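Local atomic coordinates of putative fumarylpyruvate hydrolase (Burkholderia cenocepacia, PDB entry 4MAQ), a protein that is a dimeric member of the fumarylacetoacetate hydrolase (FAH) family, with more strand than helix. Residues V33-C38 with A201-F206; V93-D98 with S109-Y114. One frame throughout, in Å; residues are numbered along the deposited sequence.

Interaction 1: V33-C38 with A201-F206; sequences VRRVFC and AGDLIF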
loop_
_atom_site.group_PDB
_atom_site.type_symbol
_atom_site.label_atom_id
_atom_site.label_comp_id
_atom_site.label_asym_id
_atom_site.label_seq_id
_atom_site.Cartn_x
_atom_site.Cartn_y
_atom_site.Cartn_z
ATOM N N VAL B 33 7.365 10.479 1.824
ATOM C CA VAL B 33 7.188 9.191 1.160
ATOM C C VAL B 33 5.827 9.128 0.485
ATOM O O VAL B 33 4.800 9.438 1.117
ATOM C CB VAL B 33 7.351 8.015 2.156
ATOM C CG1 VAL B 33 7.182 6.670 1.434
ATOM C CG2 VAL B 33 8.713 8.058 2.834
ATOM N N ARG B 34 5.842 8.672 -0.771
ATOM C CA ARG B 34 4.646 8.566 -1.599
ATOM C C ARG B 34 4.196 7.086 -1.579
ATOM O O ARG B 34 3.340 6.712 -0.766
ATOM C CB ARG B 34 4.922 9.169 -2.997
ATOM C CG ARG B 34 3.689 9.588 -3.780
ATOM C CD ARG B 34 2.811 8.449 -4.293
ATOM N NE ARG B 34 3.508 7.654 -5.314
ATOM C CZ ARG B 34 2.963 7.190 -6.436
ATOM N NH1 ARG B 34 3.712 6.493 -7.298
ATOM N NH2 ARG B 34 1.675 7.454 -6.731
ATOM N N ARG B 35 4.806 6.244 -2.417
ATOM C CA ARG B 35 4.600 4.790 -2.339
ATOM C C ARG B 35 5.933 4.078 -2.116
ATOM O O ARG B 35 6.993 4.692 -2.283
ATOM C CB ARG B 35 3.923 4.253 -3.607
ATOM C CG ARG B 35 2.461 4.633 -3.751
ATOM C CD ARG B 35 1.864 4.003 -5.005
ATOM N NE ARG B 35 0.605 4.652 -5.370
ATOM C CZ ARG B 35 0.011 4.526 -6.549
ATOM N NH1 ARG B 35 0.470 3.647 -7.458
ATOM N NH2 ARG B 35 -1.038 5.310 -6.819
ATOM N N VAL B 36 5.858 2.801 -1.729
ATOM C CA VAL B 36 7.051 1.997 -1.476
ATOM C C VAL B 36 6.960 0.714 -2.301
ATOM O O VAL B 36 6.036 -0.075 -2.086
ATOM C CB VAL B 36 7.196 1.653 0.020
ATOM C CG1 VAL B 36 8.468 0.817 0.260
ATOM C CG2 VAL B 36 7.220 2.917 0.860
ATOM N N PHE B 37 7.904 0.515 -3.226
ATOM C CA PHE B 37 7.922 -0.668 -4.079
ATOM C C PHE B 37 9.103 -1.540 -3.686
ATOM O O PHE B 37 10.204 -1.018 -3.425
ATOM C CB PHE B 37 8.079 -0.253 -5.542
ATOM C CG PHE B 37 7.048 0.743 -5.997
ATOM C CD1 PHE B 37 5.788 0.308 -6.376
ATOM C CD2 PHE B 37 7.320 2.112 -6.042
ATOM C CE1 PHE B 37 4.815 1.198 -6.802
ATOM C CE2 PHE B 37 6.347 3.001 -6.474
ATOM C CZ PHE B 37 5.104 2.542 -6.854
ATOM N N CYS B 38 8.892 -2.854 -3.707
ATOM C CA CYS B 38 9.925 -3.797 -3.248
ATOM C C CYS B 38 10.066 -4.904 -4.278
ATOM O O CYS B 38 9.098 -5.586 -4.624
ATOM C CB CYS B 38 9.519 -4.422 -1.916
ATOM S SG CYS B 38 9.098 -3.227 -0.630
ATOM N N ALA B 201 7.837 11.512 -7.597
ATOM C CA ALA B 201 8.716 12.071 -6.581
ATOM C C ALA B 201 8.153 11.669 -5.216
ATOM O O ALA B 201 6.963 11.807 -4.962
ATOM C CB ALA B 201 8.757 13.585 -6.706
ATOM N N GLY B 202 9.013 11.137 -4.364
ATOM C CA GLY B 202 8.586 10.639 -3.075
ATOM C C GLY B 202 8.551 9.121 -2.988
ATOM O O GLY B 202 8.492 8.584 -1.890
ATOM N N ASP B 203 8.618 8.431 -4.125
ATOM C CA ASP B 203 8.648 6.964 -4.093
ATOM C C ASP B 203 9.961 6.412 -3.560
ATOM O O ASP B 203 11.037 6.991 -3.767
ATOM C CB ASP B 203 8.343 6.368 -5.472
ATOM C CG ASP B 203 6.891 6.543 -5.863
ATOM O OD1 ASP B 203 6.063 6.781 -4.941
ATOM O OD2 ASP B 203 6.567 6.408 -7.056
ATOM N N LEU B 204 9.844 5.294 -2.834
ATOM C CA LEU B 204 11.012 4.533 -2.402
ATOM C C LEU B 204 10.962 3.175 -3.084
ATOM O O LEU B 204 9.897 2.581 -3.203
ATOM C CB LEU B 204 11.038 4.325 -0.871
ATOM C CG LEU B 204 11.130 5.590 -0.015
ATOM C CD1 LEU B 204 11.097 5.179 1.462
ATOM C CD2 LEU B 204 12.376 6.399 -0.329
ATOM N N ILE B 205 12.136 2.672 -3.498
ATOM C CA ILE B 205 12.234 1.341 -4.065
ATOM C C ILE B 205 13.274 0.541 -3.302
ATOM O O ILE B 205 14.451 0.943 -3.197
ATOM C CB ILE B 205 12.613 1.375 -5.557
ATOM C CG1 ILE B 205 11.642 2.262 -6.370
ATOM C CG2 ILE B 205 12.665 -0.046 -6.113
ATOM C CD1 ILE B 205 12.114 2.484 -7.815
ATOM N N PHE B 206 12.828 -0.575 -2.728
ATOM C CA PHE B 206 13.720 -1.535 -2.083
ATOM C C PHE B 206 14.159 -2.493 -3.195
ATOM O O PHE B 206 13.326 -3.110 -3.853
ATOM C CB PHE B 206 12.954 -2.327 -1.031
ATOM C CG PHE B 206 12.775 -1.636 0.289
ATOM C CD1 PHE B 206 12.054 -0.450 0.390
ATOM C CD2 PHE B 206 13.274 -2.215 1.438
ATOM C CE1 PHE B 206 11.848 0.157 1.625
ATOM C CE2 PHE B 206 13.082 -1.607 2.681
ATOM C CZ PHE B 206 12.355 -0.422 2.772
#
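Val36 and Phe206 press together where the two strands run side by side: Val36 CG1 sits 3.7 Å from Phe206 CE1, oblique to the ring. A chi1 of -179° turns that methyl away from the Val36 backbone N and toward the aromatic group. Cys38 SG approaches the same ring obliquely, 4.6 Å from the Phe206 centroid, a sulfur-aromatic contact, and Leu204 CD1 meets Val33 CG2. This is the dense part, one face of a parallel strand pair, 36-38 with 204-206, inside the mixed sheet of an FAH-family fold; Ile69 of strand 69-71 packs on Val36, Leu204 and Phe206. Backbone bonds hold the register, such as Leu204 N to Arg35 O (3.0 Å).

Ahead of the strands the contact turns polar and, at Arg34 and Ala201, partly open. Bent at chi2 and chi3, Arg34 grips Asp203 side-on: NE lies 2.7 Å from OD1 and NH1 lies 2.9 Å from OD2, both oxygens accepting on their syn lone pairs, with guanidinium and carboxylate planes only 22° apart. Asp203 OD1 also takes Arg35 N nearly along its C-O axis, so OD1 accepts two hydrogen bonds; OD2 takes Lys200 N as well as Arg34 NH1 and meets the edge of the Phe37 ring. The Arg35 guanidinium leads away to salt bridges with Asp67 and Asp143 of the second subunit; Arg34 NH2 pairs with that same Asp67.

Interaction 2: V93-D98 with S109-Y114; sequences VAIGKD and SHVWGY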
loop_
_atom_site.group_PDB
_atom_site.type_symbol
_atom_site.label_atom_id
_atom_site.label_comp_id
_atom_site.label_asym_id
_atom_site.label_seq_id
_atom_site.Cartn_x
_atom_site.Cartn_y
_atom_site.Cartn_z
ATOM N N VAL B 93 16.233 3.115 -2.920
ATOM C CA VAL B 93 16.351 4.221 -3.871
ATOM C C VAL B 93 15.192 5.181 -3.699
ATOM O O VAL B 93 14.034 4.757 -3.655
ATOM C CB VAL B 93 16.350 3.659 -5.314
ATOM C CG1 VAL B 93 16.591 4.794 -6.279
ATOM C CG2 VAL B 93 17.433 2.588 -5.478
ATOM N N ALA B 94 15.506 6.464 -3.545
ATOM C CA ALA B 94 14.482 7.504 -3.346
ATOM C C ALA B 94 14.308 8.299 -4.627
ATOM O O ALA B 94 15.286 8.815 -5.163
ATOM C CB ALA B 94 14.897 8.424 -2.196
ATOM N N ILE B 95 13.064 8.409 -5.107
ATOM C CA ILE B 95 12.781 9.040 -6.401
ATOM C C ILE B 95 12.490 10.534 -6.232
ATOM O O ILE B 95 11.742 10.936 -5.337
ATOM C CB ILE B 95 11.574 8.328 -7.048
ATOM C CG1 ILE B 95 11.902 6.837 -7.251
ATOM C CG2 ILE B 95 11.100 9.006 -8.347
ATOM C CD1 ILE B 95 13.101 6.565 -8.172
ATOM N N GLY B 96 13.042 11.349 -7.126
ATOM C CA GLY B 96 12.814 12.796 -7.074
ATOM C C GLY B 96 12.100 13.395 -8.282
ATOM O O GLY B 96 11.823 14.592 -8.296
ATOM N N LYS B 97 11.717 12.569 -9.259
ATOM C CA LYS B 97 11.091 13.082 -10.478
ATOM C C LYS B 97 10.088 12.085 -11.000
ATOM O O LYS B 97 10.409 10.901 -11.178
ATOM C CB LYS B 97 12.159 13.375 -11.562
ATOM C CG LYS B 97 11.628 13.929 -12.875
ATOM C CD LYS B 97 12.772 14.376 -13.767
ATOM C CE LYS B 97 13.689 13.235 -14.184
ATOM N NZ LYS B 97 14.663 13.694 -15.206
ATOM N N ASP B 98 8.881 12.575 -11.276
ATOM C CA ASP B 98 7.821 11.708 -11.769
ATOM C C ASP B 98 8.174 11.097 -13.133
ATOM O O ASP B 98 8.917 11.685 -13.922
ATOM C CB ASP B 98 6.542 12.510 -12.027
ATOM C CG ASP B 98 5.951 13.184 -10.770
ATOM O OD1 ASP B 98 6.384 12.950 -9.609
ATOM O OD2 ASP B 98 5.010 13.988 -10.980
ATOM N N SER B 109 18.327 9.666 -13.679
ATOM C CA SER B 109 17.971 11.082 -13.554
ATOM C C SER B 109 16.721 11.318 -12.724
ATOM O O SER B 109 16.458 12.450 -12.323
ATOM C CB SER B 109 17.807 11.761 -14.904
ATOM O OG SER B 109 16.553 11.456 -15.485
ATOM N N HIS B 110 15.949 10.254 -12.494
ATOM C CA HIS B 110 14.772 10.323 -11.629
ATOM C C HIS B 110 15.098 10.083 -10.172
ATOM O O HIS B 110 14.188 10.168 -9.332
ATOM C CB HIS B 110 13.715 9.302 -12.084
ATOM C CG HIS B 110 13.097 9.630 -13.421
ATOM N ND1 HIS B 110 11.843 10.199 -13.542
ATOM C CD2 HIS B 110 13.573 9.495 -14.685
ATOM C CE1 HIS B 110 11.569 10.380 -14.824
ATOM N NE2 HIS B 110 12.598 9.954 -15.538
ATOM N N VAL B 111 16.351 9.751 -9.859
ATOM C CA VAL B 111 16.706 9.383 -8.477
ATOM C C VAL B 111 17.154 10.604 -7.677
ATOM O O VAL B 111 18.079 11.307 -8.090
ATOM C CB VAL B 111 17.822 8.319 -8.462
ATOM C CG1 VAL B 111 18.329 8.051 -7.053
ATOM C CG2 VAL B 111 17.310 7.039 -9.113
ATOM N N TRP B 112 16.481 10.875 -6.554
ATOM C CA TRP B 112 16.914 11.921 -5.622
ATOM C C TRP B 112 18.103 11.442 -4.767
ATOM O O TRP B 112 19.034 12.205 -4.519
ATOM C CB TRP B 112 15.735 12.366 -4.709
ATOM C CG TRP B 112 16.195 13.449 -3.818
ATOM C CD1 TRP B 112 16.280 14.779 -4.116
ATOM C CD2 TRP B 112 16.797 13.286 -2.528
ATOM N NE1 TRP B 112 16.841 15.457 -3.080
ATOM C CE2 TRP B 112 17.196 14.575 -2.095
ATOM C CE3 TRP B 112 17.026 12.183 -1.687
ATOM C CZ2 TRP B 112 17.804 14.799 -0.854
ATOM C CZ3 TRP B 112 17.649 12.414 -0.447
ATOM C CH2 TRP B 112 18.013 13.713 -0.051
ATOM N N GLY B 113 18.054 10.215 -4.270
ATOM C CA GLY B 113 19.067 9.757 -3.335
ATOM C C GLY B 113 18.882 8.333 -2.909
ATOM O O GLY B 113 18.104 7.580 -3.514
ATOM N N TYR B 114 19.623 7.952 -1.874
ATOM C CA TYR B 114 19.720 6.564 -1.457
ATOM C C TYR B 114 19.701 6.429 0.050
ATOM O O TYR B 114 20.191 7.304 0.769
ATOM C CB TYR B 114 21.041 5.957 -1.956
ATOM C CG TYR B 114 21.080 5.876 -3.452
ATOM C CD1 TYR B 114 21.585 6.938 -4.199
ATOM C CD2 TYR B 114 20.603 4.748 -4.131
ATOM C CE1 TYR B 114 21.603 6.907 -5.579
ATOM C CE2 TYR B 114 20.606 4.699 -5.523
ATOM C CZ TYR B 114 21.107 5.777 -6.246
ATOM O OH TYR B 114 21.104 5.666 -7.628
HETATM O O HOH W 1 16.214 15.495 -13.578
#
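Ala94 stands opposite two residues, Trp112 and Gly113, in a classic beta bulge of an antiparallel strand pair, which shifts the register by one residue. Ala94 O takes both backbone N-H groups, 2.8 Å from Trp112 N and 3.2 Å from Gly113 N. The small Ala94 methyl lies at the edge of the Trp112 indole; the indole leads away from this strand, and Trp112 packs on Val24 and on Val13 of the second subunit. Gly113, without a side chain, lies beside the indole.

On the other face Val93 is the bump that fits between two neighbours: its CG1 sits against Val111 CG2 at 3.7 Å, the two side chains crossing at about a right angle, and its CG2 lies alongside Tyr114 CE2.

Beyond the bulge the strands give way to a more exposed end. Trp112 CB packs close to Gly96, 3.8 Å from Gly96 N. Lys97, bent at chi3 (63°), folds over the His110 ring, its CE 3.5 Å from the centroid in a CH-pi contact; its NZ donates a hydrogen bond to Ser109 OG, which is also hydrogen-bonded to Asp106 O. In the plane of that imidazole, His110 ND1 donates to Lys97 O at 2.9 Å.

The centres of interaction 1 and interaction 2 are about 9 Å apart in one mixed sheet, where strand 204-206 lies between strands 36-39 and 85-95, and 85-95 pairs with 111-122. The parallel pairing of interaction 1 thus continues into the antiparallel pairing of interaction 2. Probable backbone hydrogen bonds from Ile95 N to Asp203 O and from Val93 N to Ile205 O join them, and Leu204 CD2 packs on Ala94 CB. Along the chain, interaction 2 is nested inside interaction 1, which brings together segments 163 residues apart, while interaction 2 joins strands linked by a short connection holding helix 104-107. Both contacts also reach the second subunit, tying this sheet to the dimer interface.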